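Local coordinates for protein alpha-galactosidase 1 (Saccharomyces cerevisiae, PDB 3LRK) that catalyses the hydrolysis of terminal, non-reducing alpha-D-galactose residues from alpha-D-galactosides such as galactose oligosaccharides, galactomannans and galactolipids, at residues 212-217 and 276-281; 283-288 and 354-359; 371-376 and 465-470; 378-381 and 385-388. The protein carries 1 engineered substitution. One frame throughout, in Å; residues are numbered along the deposited sequence.

Contact 1: 212-217 and 276-281; sequences AEFTRP and EKAHFS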
loop_
_atom_site.group_PDB
_atom_site.type_symbol
_atom_site.label_atom_id
_atom_site.label_comp_id
_atom_site.label_asym_id
_atom_site.label_seq_id
_atom_site.Cartn_x
_atom_site.Cartn_y
_atom_site.Cartn_z
ATOM N N ALA A 212 -14.016 14.373 20.933
ATOM C CA ALA A 212 -13.920 14.284 22.387
ATOM C C ALA A 212 -14.076 12.840 22.900
ATOM O O ALA A 212 -14.962 12.532 23.713
ATOM C CB ALA A 212 -14.942 15.236 23.058
ATOM N N GLU A 213 -13.206 11.962 22.410
ATOM C CA GLU A 213 -13.145 10.575 22.843
ATOM C C GLU A 213 -11.677 10.245 23.037
ATOM O O GLU A 213 -10.849 10.598 22.193
ATOM C CB GLU A 213 -13.720 9.638 21.772
ATOM C CG GLU A 213 -15.230 9.713 21.584
ATOM C CD GLU A 213 -16.007 9.106 22.740
ATOM O OE1 GLU A 213 -15.416 8.370 23.561
ATOM O OE2 GLU A 213 -17.228 9.361 22.816
ATOM N N PHE A 214 -11.344 9.574 24.136
ATOM C CA PHE A 214 -9.933 9.338 24.438
ATOM C C PHE A 214 -9.362 8.153 23.655
ATOM O O PHE A 214 -8.206 8.195 23.249
ATOM C CB PHE A 214 -9.712 9.144 25.942
ATOM C CG PHE A 214 -8.281 9.321 26.370
ATOM C CD1 PHE A 214 -7.705 10.594 26.412
ATOM C CD2 PHE A 214 -7.504 8.218 26.732
ATOM C CE1 PHE A 214 -6.381 10.771 26.814
ATOM C CE2 PHE A 214 -6.176 8.387 27.135
ATOM C CZ PHE A 214 -5.618 9.669 27.172
ATOM N N THR A 215 -10.178 7.117 23.432
ATOM C CA THR A 215 -9.708 5.878 22.795
ATOM C C THR A 215 -10.639 5.313 21.716
ATOM O O THR A 215 -10.227 4.460 20.930
ATOM C CB THR A 215 -9.520 4.721 23.825
ATOM O OG1 THR A 215 -10.803 4.208 24.192
ATOM C CG2 THR A 215 -8.755 5.157 25.076
ATOM N N ARG A 216 -11.892 5.758 21.697
ATOM C CA ARG A 216 -12.947 5.081 20.918
ATOM C C ARG A 216 -12.633 4.910 19.413
ATOM O O ARG A 216 -12.503 5.901 18.689
ATOM C CB ARG A 216 -14.280 5.818 21.104
ATOM C CG ARG A 216 -15.510 5.004 20.692
ATOM C CD ARG A 216 -16.767 5.873 20.599
ATOM N NE ARG A 216 -17.951 5.076 20.269
ATOM C CZ ARG A 216 -18.278 4.651 19.046
ATOM N NH1 ARG A 216 -17.512 4.937 17.994
ATOM N NH2 ARG A 216 -19.377 3.928 18.873
ATOM N N PRO A 217 -12.501 3.653 18.942
ATOM C CA PRO A 217 -12.449 3.454 17.498
ATOM C C PRO A 217 -13.770 3.889 16.856
ATOM O O PRO A 217 -14.841 3.730 17.456
ATOM C CB PRO A 217 -12.239 1.939 17.356
ATOM C CG PRO A 217 -11.675 1.514 18.691
ATOM C CD PRO A 217 -12.381 2.379 19.672
ATOM N N GLU A 276 -8.460 15.068 29.915
ATOM C CA GLU A 276 -8.121 16.404 29.443
ATOM C C GLU A 276 -6.666 16.779 29.750
ATOM O O GLU A 276 -6.016 17.423 28.933
ATOM C CB GLU A 276 -9.098 17.453 29.991
ATOM C CG GLU A 276 -10.490 17.373 29.351
ATOM C CD GLU A 276 -11.418 18.519 29.739
ATOM O OE1 GLU A 276 -10.997 19.436 30.475
ATOM O OE2 GLU A 276 -12.579 18.499 29.286
ATOM N N LYS A 277 -6.149 16.350 30.906
ATOM C CA LYS A 277 -4.742 16.612 31.274
ATOM C C LYS A 277 -3.770 15.853 30.367
ATOM O O LYS A 277 -2.755 16.406 29.930
ATOM C CB LYS A 277 -4.460 16.220 32.732
ATOM C CG LYS A 277 -5.110 17.122 33.789
ATOM C CD LYS A 277 -4.343 17.072 35.112
ATOM C CE LYS A 277 -4.477 15.725 35.804
ATOM N NZ LYS A 277 -3.747 15.704 37.098
ATOM N N ALA A 278 -4.084 14.581 30.118
ATOM C CA ALA A 278 -3.312 13.726 29.212
ATOM C C ALA A 278 -3.275 14.328 27.807
ATOM O O ALA A 278 -2.214 14.433 27.198
ATOM C CB ALA A 278 -3.908 12.327 29.176
ATOM N N HIS A 279 -4.448 14.747 27.329
ATOM C CA HIS A 279 -4.634 15.317 25.994
ATOM C C HIS A 279 -3.856 16.637 25.824
ATOM O O HIS A 279 -3.080 16.786 24.872
ATOM C CB HIS A 279 -6.146 15.453 25.744
ATOM C CG HIS A 279 -6.527 16.200 24.501
ATOM N ND1 HIS A 279 -5.881 16.045 23.292
ATOM C CD2 HIS A 279 -7.549 17.064 24.273
ATOM C CE1 HIS A 279 -6.458 16.815 22.387
ATOM N NE2 HIS A 279 -7.479 17.438 22.954
ATOM N N PHE A 280 -4.028 17.569 26.764
ATOM C CA PHE A 280 -3.326 18.853 26.721
ATOM C C PHE A 280 -1.806 18.679 26.841
ATOM O O PHE A 280 -1.049 19.285 26.077
ATOM C CB PHE A 280 -3.872 19.803 27.801
ATOM C CG PHE A 280 -3.338 21.207 27.720
ATOM C CD1 PHE A 280 -3.786 22.097 26.730
ATOM C CD2 PHE A 280 -2.404 21.661 28.660
ATOM C CE1 PHE A 280 -3.300 23.404 26.671
ATOM C CE2 PHE A 280 -1.912 22.964 28.616
ATOM C CZ PHE A 280 -2.347 23.843 27.624
ATOM N N SER A 281 -1.377 17.827 27.774
ATOM C CA SER A 281 0.047 17.561 28.015
ATOM C C SER A 281 0.731 16.909 26.817
ATOM O O SER A 281 1.865 17.261 26.487
ATOM C CB SER A 281 0.245 16.671 29.243
ATOM O OG SER A 281 -0.282 17.276 30.412
#
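Phe214 reaches out of its loop and sets the far end of its ring against Ala278 on helix 273-285. Its CG stands anti to the backbone N (chi1 -162°), which carries the ring away from the loop backbone and across to the helix. CZ lies 3.7 Å from Ala278 CB, and CE1 of Phe214 is almost as near to that methyl, at 3.8 Å. The methyl comes obliquely to the ring, neither over its face nor in its plane. The backbone N of His279 lies at the ring edge, 4.5 Å from Phe214 CE1. The imidazole of His279 turns elsewhere: its NE2 is hydrogen-bonded to the backbone N of Glu265, and the ring meets Trp283 edge-to-face. Around Phe214, His460 stacks on the ring, and Ile239 and Met240 of helix 239-246 pack against it. Within the helix, Ser281 OG and Ser281 N grip Lys277 O from opposite faces of its carbonyl plane, OG at 2.7 Å. The arrangement belongs to the TIM barrel of glycosyl hydrolase family 27: the long loop after strand 203-205, which also carries the proton donor Asp209, leans on the helix that leads into strand 290-292.

Contact 2: 283-288 and 354-359; sequences WAMVKS and DQVVAL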
loop_
_atom_site.group_PDB
_atom_site.type_symbol
_atom_site.label_atom_id
_atom_site.label_comp_id
_atom_site.label_asym_id
_atom_site.label_seq_id
_atom_site.Cartn_x
_atom_site.Cartn_y
_atom_site.Cartn_z
ATOM N N TRP A 283 -0.313 16.910 23.498
ATOM C CA TRP A 283 -0.289 17.931 22.429
ATOM C C TRP A 283 0.833 18.954 22.672
ATOM O O TRP A 283 1.560 19.323 21.742
ATOM C CB TRP A 283 -1.646 18.644 22.306
ATOM C CG TRP A 283 -2.675 18.052 21.318
ATOM C CD1 TRP A 283 -3.369 18.746 20.360
ATOM C CD2 TRP A 283 -3.115 16.682 21.212
ATOM N NE1 TRP A 283 -4.218 17.897 19.669
ATOM C CE2 TRP A 283 -4.079 16.627 20.173
ATOM C CE3 TRP A 283 -2.791 15.493 21.894
ATOM C CZ2 TRP A 283 -4.719 15.433 19.800
ATOM C CZ3 TRP A 283 -3.428 14.301 21.517
ATOM C CH2 TRP A 283 -4.376 14.283 20.473
ATOM N N ALA A 284 0.993 19.409 23.916
ATOM C CA ALA A 284 2.117 20.301 24.227
ATOM C C ALA A 284 3.466 19.631 23.916
ATOM O O ALA A 284 4.337 20.216 23.248
ATOM C CB ALA A 284 2.063 20.765 25.683
ATOM N N MET A 285 3.612 18.405 24.404
ATOM C CA MET A 285 4.880 17.681 24.379
ATOM C C MET A 285 5.379 17.319 22.977
ATOM O O MET A 285 6.593 17.243 22.742
ATOM C CB MET A 285 4.740 16.409 25.205
ATOM C CG MET A 285 6.048 15.877 25.746
ATOM S SD MET A 285 5.837 14.175 26.262
ATOM C CE MET A 285 5.250 13.499 24.718
ATOM N N VAL A 286 4.444 17.081 22.054
ATOM C CA VAL A 286 4.804 16.801 20.659
ATOM C C VAL A 286 4.885 18.077 19.813
ATOM O O VAL A 286 5.066 18.011 18.592
ATOM C CB VAL A 286 3.868 15.742 19.996
ATOM C CG1 VAL A 286 3.886 14.445 20.790
ATOM C CG2 VAL A 286 2.434 16.262 19.852
ATOM N N LYS A 287 4.752 19.236 20.465
ATOM C CA LYS A 287 4.800 20.534 19.779
ATOM C C LYS A 287 3.712 20.666 18.693
ATOM O O LYS A 287 3.944 21.192 17.598
ATOM C CB LYS A 287 6.205 20.811 19.228
ATOM C CG LYS A 287 7.137 21.593 20.161
ATOM C CD LYS A 287 7.534 20.848 21.440
ATOM C CE LYS A 287 8.845 21.437 21.980
ATOM N NZ LYS A 287 9.121 21.007 23.373
ATOM N N SER A 288 2.520 20.176 19.014
ATOM C CA SER A 288 1.342 20.488 18.229
ATOM C C SER A 288 0.961 21.945 18.502
ATOM O O SER A 288 1.237 22.459 19.598
ATOM C CB SER A 288 0.173 19.571 18.612
ATOM O OG SER A 288 -1.021 19.945 17.929
ATOM N N ASP A 354 17.132 20.663 30.269
ATOM C CA ASP A 354 16.188 19.822 30.994
ATOM C C ASP A 354 15.595 18.746 30.062
ATOM O O ASP A 354 15.855 18.750 28.865
ATOM C CB ASP A 354 15.068 20.674 31.621
ATOM C CG ASP A 354 15.580 21.678 32.661
ATOM O OD1 ASP A 354 16.757 21.592 33.091
ATOM O OD2 ASP A 354 14.790 22.561 33.057
ATOM N N GLN A 355 14.831 17.817 30.632
ATOM C CA GLN A 355 14.153 16.756 29.878
ATOM C C GLN A 355 12.684 16.723 30.279
ATOM O O GLN A 355 12.374 16.859 31.461
ATOM C CB GLN A 355 14.809 15.396 30.185
ATOM C CG GLN A 355 14.489 14.256 29.178
ATOM C CD GLN A 355 15.249 14.375 27.848
ATOM O OE1 GLN A 355 14.992 13.616 26.904
ATOM N NE2 GLN A 355 16.184 15.314 27.771
ATOM N N VAL A 356 11.780 16.558 29.308
ATOM C CA VAL A 356 10.358 16.331 29.612
ATOM C C VAL A 356 10.091 14.849 29.534
ATOM O O VAL A 356 10.483 14.194 28.564
ATOM C CB VAL A 356 9.352 16.958 28.599
ATOM C CG1 VAL A 356 8.054 17.387 29.312
ATOM C CG2 VAL A 356 9.935 18.082 27.837
ATOM N N VAL A 357 9.400 14.332 30.543
ATOM C CA VAL A 357 9.058 12.918 30.605
ATOM C C VAL A 357 7.552 12.782 30.786
ATOM O O VAL A 357 6.948 13.511 31.579
ATOM C CB VAL A 357 9.837 12.198 31.742
ATOM C CG1 VAL A 357 9.548 10.703 31.743
ATOM C CG2 VAL A 357 11.329 12.430 31.585
ATOM N N ALA A 358 6.946 11.875 30.026
ATOM C CA ALA A 358 5.521 11.579 30.177
ATOM C C ALA A 358 5.332 10.099 30.452
ATOM O O ALA A 358 5.818 9.253 29.699
ATOM C CB ALA A 358 4.730 11.999 28.929
ATOM N N LEU A 359 4.658 9.788 31.550
ATOM C CA LEU A 359 4.189 8.430 31.783
ATOM C C LEU A 359 2.679 8.401 31.555
ATOM O O LEU A 359 1.902 8.989 32.311
ATOM C CB LEU A 359 4.585 7.930 33.176
ATOM C CG LEU A 359 6.086 7.642 33.333
ATOM C CD1 LEU A 359 6.470 7.444 34.803
ATOM C CD2 LEU A 359 6.488 6.423 32.506
#
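The seam between the catalytic TIM barrel and the C-terminal beta-sandwich domain is bridged by Met285, which reaches from the end of helix 273-285 to Val356 and Ala358 on strand 355-361. A chi1 of -156° swings Met285 CG to the side of its carbonyl carbon, and from there the chain runs extended to the sulfur. SD arrives 3.6 Å from Ala358 CB, the closest approach between the two segments. At SD the chain bends (chi3 57°), which turns CE off the line toward the strand. Further back, Met285 CG stands 4.4 Å from Val356 CG1, a looser contact. Val356 and Ala358 both point at the helix, while Val357 between them points away, as the alternation of a beta strand requires; Met285 thus meets one face of the antiparallel sheet. Trp346 and Phe464, on the two strands flanking 355-361, also touch this buried side chain. Directly after Met285 the helix ends in a Schellman motif with Lys287, at positive phi, as its C-prime residue: Ser288 N bonds to Trp283 O, and Lys287 N to Ala284 O, each at 3.0 Å. Lys287 then stretches its amino group to the carbonyl oxygen of Ile315.

Contact 3: 371-376 and 465-470; sequences TTLEEI and YRLRPS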
loop_
_atom_site.group_PDB
_atom_site.type_symbol
_atom_site.label_atom_id
_atom_site.label_comp_id
_atom_site.label_asym_id
_atom_site.label_seq_id
_atom_site.Cartn_x
_atom_site.Cartn_y
_atom_site.Cartn_z
ATOM N N THR A 371 10.008 4.174 35.378
ATOM C CA THR A 371 11.085 4.263 34.406
ATOM C C THR A 371 12.426 4.508 35.111
ATOM O O THR A 371 12.482 4.597 36.341
ATOM C CB THR A 371 10.793 5.335 33.312
ATOM O OG1 THR A 371 11.789 5.245 32.287
ATOM C CG2 THR A 371 10.769 6.751 33.895
ATOM N N THR A 372 13.496 4.585 34.322
ATOM C CA THR A 372 14.855 4.801 34.819
ATOM C C THR A 372 15.501 5.887 33.973
ATOM O O THR A 372 14.963 6.256 32.930
ATOM C CB THR A 372 15.720 3.522 34.674
ATOM O OG1 THR A 372 15.861 3.204 33.286
ATOM C CG2 THR A 372 15.098 2.321 35.400
ATOM N N LEU A 373 16.662 6.381 34.405
ATOM C CA LEU A 373 17.439 7.344 33.616
ATOM C C LEU A 373 17.852 6.796 32.250
ATOM O O LEU A 373 17.938 7.554 31.275
ATOM C CB LEU A 373 18.686 7.813 34.377
ATOM C CG LEU A 373 18.513 8.672 35.636
ATOM C CD1 LEU A 373 19.878 8.920 36.283
ATOM C CD2 LEU A 373 17.806 9.994 35.333
ATOM N N GLU A 374 18.114 5.490 32.186
ATOM C CA GLU A 374 18.509 4.829 30.933
ATOM C C GLU A 374 17.407 4.929 29.878
ATOM O O GLU A 374 17.697 5.204 28.717
ATOM C CB GLU A 374 18.905 3.363 31.167
ATOM C CG GLU A 374 20.113 3.171 32.095
ATOM C CD GLU A 374 20.631 1.734 32.137
ATOM O OE1 GLU A 374 20.006 0.841 31.521
ATOM O OE2 GLU A 374 21.674 1.498 32.789
ATOM N N GLU A 375 16.156 4.731 30.300
ATOM C CA GLU A 375 14.986 4.852 29.418
ATOM C C GLU A 375 14.667 6.300 29.073
ATOM O O GLU A 375 14.383 6.612 27.913
ATOM C CB GLU A 375 13.748 4.217 30.045
ATOM C CG GLU A 375 13.778 2.710 30.171
ATOM C CD GLU A 375 12.398 2.133 30.428
ATOM O OE1 GLU A 375 11.566 2.814 31.069
ATOM O OE2 GLU A 375 12.143 0.997 29.972
ATOM N N ILE A 376 14.690 7.171 30.083
ATOM C CA ILE A 376 14.458 8.606 29.893
ATOM C C ILE A 376 15.462 9.200 28.901
ATOM O O ILE A 376 15.074 9.879 27.945
ATOM C CB ILE A 376 14.517 9.380 31.233
ATOM C CG1 ILE A 376 13.308 9.027 32.105
ATOM C CG2 ILE A 376 14.603 10.882 30.984
ATOM C CD1 ILE A 376 13.471 9.391 33.582
ATOM N N TYR A 465 6.383 15.170 33.753
ATOM C CA TYR A 465 7.525 15.717 34.503
ATOM C C TYR A 465 8.520 16.532 33.697
ATOM O O TYR A 465 8.754 16.269 32.512
ATOM C CB TYR A 465 8.336 14.599 35.163
ATOM C CG TYR A 465 7.573 13.657 36.052
ATOM C CD1 TYR A 465 7.594 12.288 35.804
ATOM C CD2 TYR A 465 6.840 14.123 37.144
ATOM C CE1 TYR A 465 6.912 11.396 36.617
ATOM C CE2 TYR A 465 6.140 13.235 37.963
ATOM C CZ TYR A 465 6.190 11.875 37.692
ATOM O OH TYR A 465 5.515 10.981 38.481
ATOM N N ARG A 466 9.143 17.495 34.375
ATOM C CA ARG A 466 10.344 18.140 33.877
ATOM C C ARG A 466 11.517 17.725 34.770
ATOM O O ARG A 466 11.460 17.889 35.990
ATOM C CB ARG A 466 10.183 19.664 33.843
ATOM C CG ARG A 466 11.312 20.380 33.118
ATOM C CD ARG A 466 11.002 21.841 32.830
ATOM N NE ARG A 466 12.104 22.448 32.088
ATOM C CZ ARG A 466 11.970 23.296 31.072
ATOM N NH1 ARG A 466 10.766 23.660 30.653
ATOM N NH2 ARG A 466 13.049 23.768 30.457
ATOM N N LEU A 467 12.557 17.157 34.160
ATOM C CA LEU A 467 13.778 16.782 34.880
ATOM C C LEU A 467 14.849 17.849 34.725
ATOM O O LEU A 467 15.089 18.342 33.623
ATOM C CB LEU A 467 14.327 15.422 34.411
ATOM C CG LEU A 467 13.540 14.112 34.602
ATOM C CD1 LEU A 467 14.491 12.935 34.776
ATOM C CD2 LEU A 467 12.565 14.144 35.760
ATOM N N ARG A 468 15.494 18.202 35.838
ATOM C CA ARG A 468 16.525 19.241 35.851
ATOM C C ARG A 468 17.772 18.696 36.542
ATOM O O ARG A 468 17.655 17.914 37.488
ATOM C CB ARG A 468 16.035 20.500 36.582
ATOM C CG ARG A 468 14.668 21.016 36.140
ATOM C CD ARG A 468 14.450 22.454 36.576
ATOM N NE ARG A 468 15.327 23.371 35.847
ATOM C CZ ARG A 468 15.529 24.644 36.168
ATOM N NH1 ARG A 468 14.913 25.183 37.216
ATOM N NH2 ARG A 468 16.352 25.383 35.432
ATOM N N PRO A 469 18.971 19.087 36.067
ATOM C CA PRO A 469 20.172 18.600 36.747
ATOM C C PRO A 469 20.234 19.160 38.163
ATOM O O PRO A 469 20.059 20.364 38.351
ATOM C CB PRO A 469 21.318 19.165 35.892
ATOM C CG PRO A 469 20.685 19.531 34.576
ATOM C CD PRO A 469 19.302 19.963 34.927
ATOM N N SER A 470 20.444 18.282 39.143
ATOM C CA SER A 470 20.535 18.669 40.554
ATOM C C SER A 470 21.628 19.710 40.800
ATOM O O SER A 470 21.454 20.624 41.611
ATOM C CB SER A 470 20.795 17.440 41.428
ATOM O OG SER A 470 19.793 16.460 41.245
#
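No aromatic ring or other flat group lies in the contact of Ile376 with Leu467, which is made by methyls alone; the flat group nearby is the carboxylate of Glu375, one residue before Ile376. Its OE1 takes a hydrogen bond from Thr371 OG1 at 2.7 Å, through the lone pair that points away from OE2. The same oxygen is also bonded to the indole NE1 of Trp328, so two partners limit how the carboxylate can turn. Thr372 is the N-cap of the short helix 373-376: its OG1 accepts a weak, long bond from Glu375 N at 3.4 Å. Ile376 points at the strand from this turn, and it and Leu467 reach toward each other tip to tip, CD1 of Ile376 lying 3.9 Å from CD1 of Leu467. Ile376 CG1 and Leu467 CG each lie beside their own backbone N and anti to the carbonyl carbon (chi1 -70° and -64°). Leu373 adds a lighter touch, its CD2 standing 4.5 Å from Leu467 CD1. Val357 on the adjoining strand packs on both Ile376 and Leu467, and Leu447 on Ile376 and Leu373. The neighbours of Leu467 in the strand, Arg466 and Arg468, both form salt bridges to Asp354. The result is an N-capped helical turn, following strand 367-371, laid against a face of the antiparallel sheet of the C-terminal beta sandwich.

Contact 4: 378-381 and 385-388; sequences FDSN and KKLT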
loop_
_atom_site.group_PDB
_atom_site.type_symbol
_atom_site.label_atom_id
_atom_site.label_comp_id
_atom_site.label_asym_id
_atom_site.label_seq_id
_atom_site.Cartn_x
_atom_site.Cartn_y
_atom_site.Cartn_z
ATOM N N PHE A 378 17.194 8.055 26.409
ATOM C CA PHE A 378 17.160 6.933 25.477
ATOM C C PHE A 378 18.288 6.881 24.441
ATOM O O PHE A 378 18.620 5.793 23.966
ATOM C CB PHE A 378 15.781 6.888 24.774
ATOM C CG PHE A 378 15.373 8.205 24.149
ATOM C CD1 PHE A 378 15.775 8.536 22.859
ATOM C CD2 PHE A 378 14.594 9.120 24.859
ATOM C CE1 PHE A 378 15.419 9.763 22.284
ATOM C CE2 PHE A 378 14.230 10.351 24.292
ATOM C CZ PHE A 378 14.637 10.670 23.004
ATOM N N ASP A 379 18.850 8.031 24.062
ATOM C CA ASP A 379 19.981 8.052 23.123
ATOM C C ASP A 379 21.337 8.317 23.800
ATOM O O ASP A 379 22.320 8.632 23.123
ATOM C CB ASP A 379 19.755 9.052 21.980
ATOM C CG ASP A 379 18.626 8.629 21.030
ATOM O OD1 ASP A 379 18.208 7.449 21.046
ATOM O OD2 ASP A 379 18.160 9.499 20.262
ATOM N N SER A 380 21.380 8.178 25.126
ATOM C CA SER A 380 22.621 8.337 25.893
ATOM C C SER A 380 23.305 6.998 26.146
ATOM O O SER A 380 22.646 6.007 26.486
ATOM C CB SER A 380 22.347 9.043 27.228
ATOM O OG SER A 380 21.872 10.363 27.015
ATOM N N ASN A 381 24.627 6.979 25.977
ATOM C CA ASN A 381 25.430 5.780 26.210
ATOM C C ASN A 381 25.645 5.544 27.697
ATOM O O ASN A 381 25.619 6.488 28.486
ATOM C CB ASN A 381 26.798 5.890 25.526
ATOM C CG ASN A 381 26.699 6.079 24.025
ATOM O OD1 ASN A 381 25.876 5.452 23.351
ATOM N ND2 ASN A 381 27.552 6.938 23.488
ATOM N N LYS A 385 27.406 11.490 30.887
ATOM C CA LYS A 385 27.147 12.362 32.032
ATOM C C LYS A 385 25.669 12.490 32.403
ATOM O O LYS A 385 25.348 12.737 33.559
ATOM C CB LYS A 385 27.850 13.720 31.898
ATOM C CG LYS A 385 29.314 13.647 32.367
ATOM C CD LYS A 385 29.962 15.018 32.578
ATOM C CE LYS A 385 31.450 14.865 32.920
ATOM N NZ LYS A 385 32.079 16.145 33.395
ATOM N N LYS A 386 24.774 12.289 31.437
ATOM C CA LYS A 386 23.335 12.262 31.725
ATOM C C LYS A 386 22.917 11.031 32.539
ATOM O O LYS A 386 22.044 11.126 33.404
ATOM C CB LYS A 386 22.511 12.377 30.434
ATOM C CG LYS A 386 22.484 13.785 29.849
ATOM C CD LYS A 386 21.777 13.832 28.496
ATOM C CE LYS A 386 21.556 15.270 28.038
ATOM N NZ LYS A 386 21.107 15.364 26.613
ATOM N N LEU A 387 23.543 9.886 32.269
ATOM C CA LEU A 387 23.187 8.634 32.950
ATOM C C LEU A 387 23.892 8.483 34.298
ATOM O O LEU A 387 23.471 7.695 35.144
ATOM C CB LEU A 387 23.459 7.409 32.057
ATOM C CG LEU A 387 22.598 7.184 30.803
ATOM C CD1 LEU A 387 22.739 5.744 30.312
ATOM C CD2 LEU A 387 21.136 7.504 31.058
ATOM N N THR A 388 24.958 9.258 34.474
ATOM C CA THR A 388 25.809 9.226 35.663
ATOM C C THR A 388 25.404 10.307 36.678
ATOM O O THR A 388 25.845 10.280 37.831
ATOM C CB THR A 388 27.292 9.368 35.234
ATOM O OG1 THR A 388 27.740 8.118 34.698
ATOM C CG2 THR A 388 28.199 9.766 36.390
#
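Leu387 and Ser380 come together through similar first torsions, each placing its CG or OG anti to its own carbonyl carbon and beside its N (chi1 -69° for Leu387, -64° for Ser380). The pair joins, at the surface of the C-terminal beta-sandwich domain, the loop after helix 373-376 to the short, weakly bonded helix 385-388 that follows it. The isobutyl group of Leu387 lies alongside the loop backbone. Its CD1 is 3.5 Å from Asn381 O and 3.8 Å from Ser380 O, so one methyl touches two consecutive carbonyl oxygens. Leu387 CG meets Ser380 CB at 4.0 Å. No hydrogen bond crosses between the segments, and the contact rests on van der Waals fit; Asn381 O is hydrogen-bonded to the OG of Ser384, a residue between the two segments. Leu387 also packs on Phe377, Leu373 and Glu374. An alanine in place of Leu387 would lack the branched end and is likely to open a gap between the two backbone carbonyls and helix 373-376, leaving the loop less firmly held against helix 385-388. The loop also meets a neighbouring subunit of the tetramer: Asp379 forms a salt bridge with Arg220 of that subunit, and Asn381 touches its Gly269 as well as an N-acetylglucosamine. Lys386 runs extended past the serine, its CD 3.8 Å and its CB 4.0 Å from Ser380 OG.

Overall arrangement
The four contacts follow in series along the chain except that contact 4 falls within the span between the two segments of contact 3. Contacts 1 and 2, with centres about 15 Å apart, share helix 273-285 of the TIM barrel: one joins it to a barrel loop, the other to the beta-sandwich domain. Contacts 2 and 3, centres about 13 Å apart, meet in the antiparallel sheet, where strands 355-361 and 461-469 are neighbours and Gln355 O lies 2.7 Å from Leu467 N, a probable hydrogen bond. Contacts 3 and 4, centres about 10 Å apart, touch where helices 373-376 and 385-388, successive in the chain, pack together. Together they lead from the loop that carries the proton donor, through the domain seam, to a surface touching another subunit.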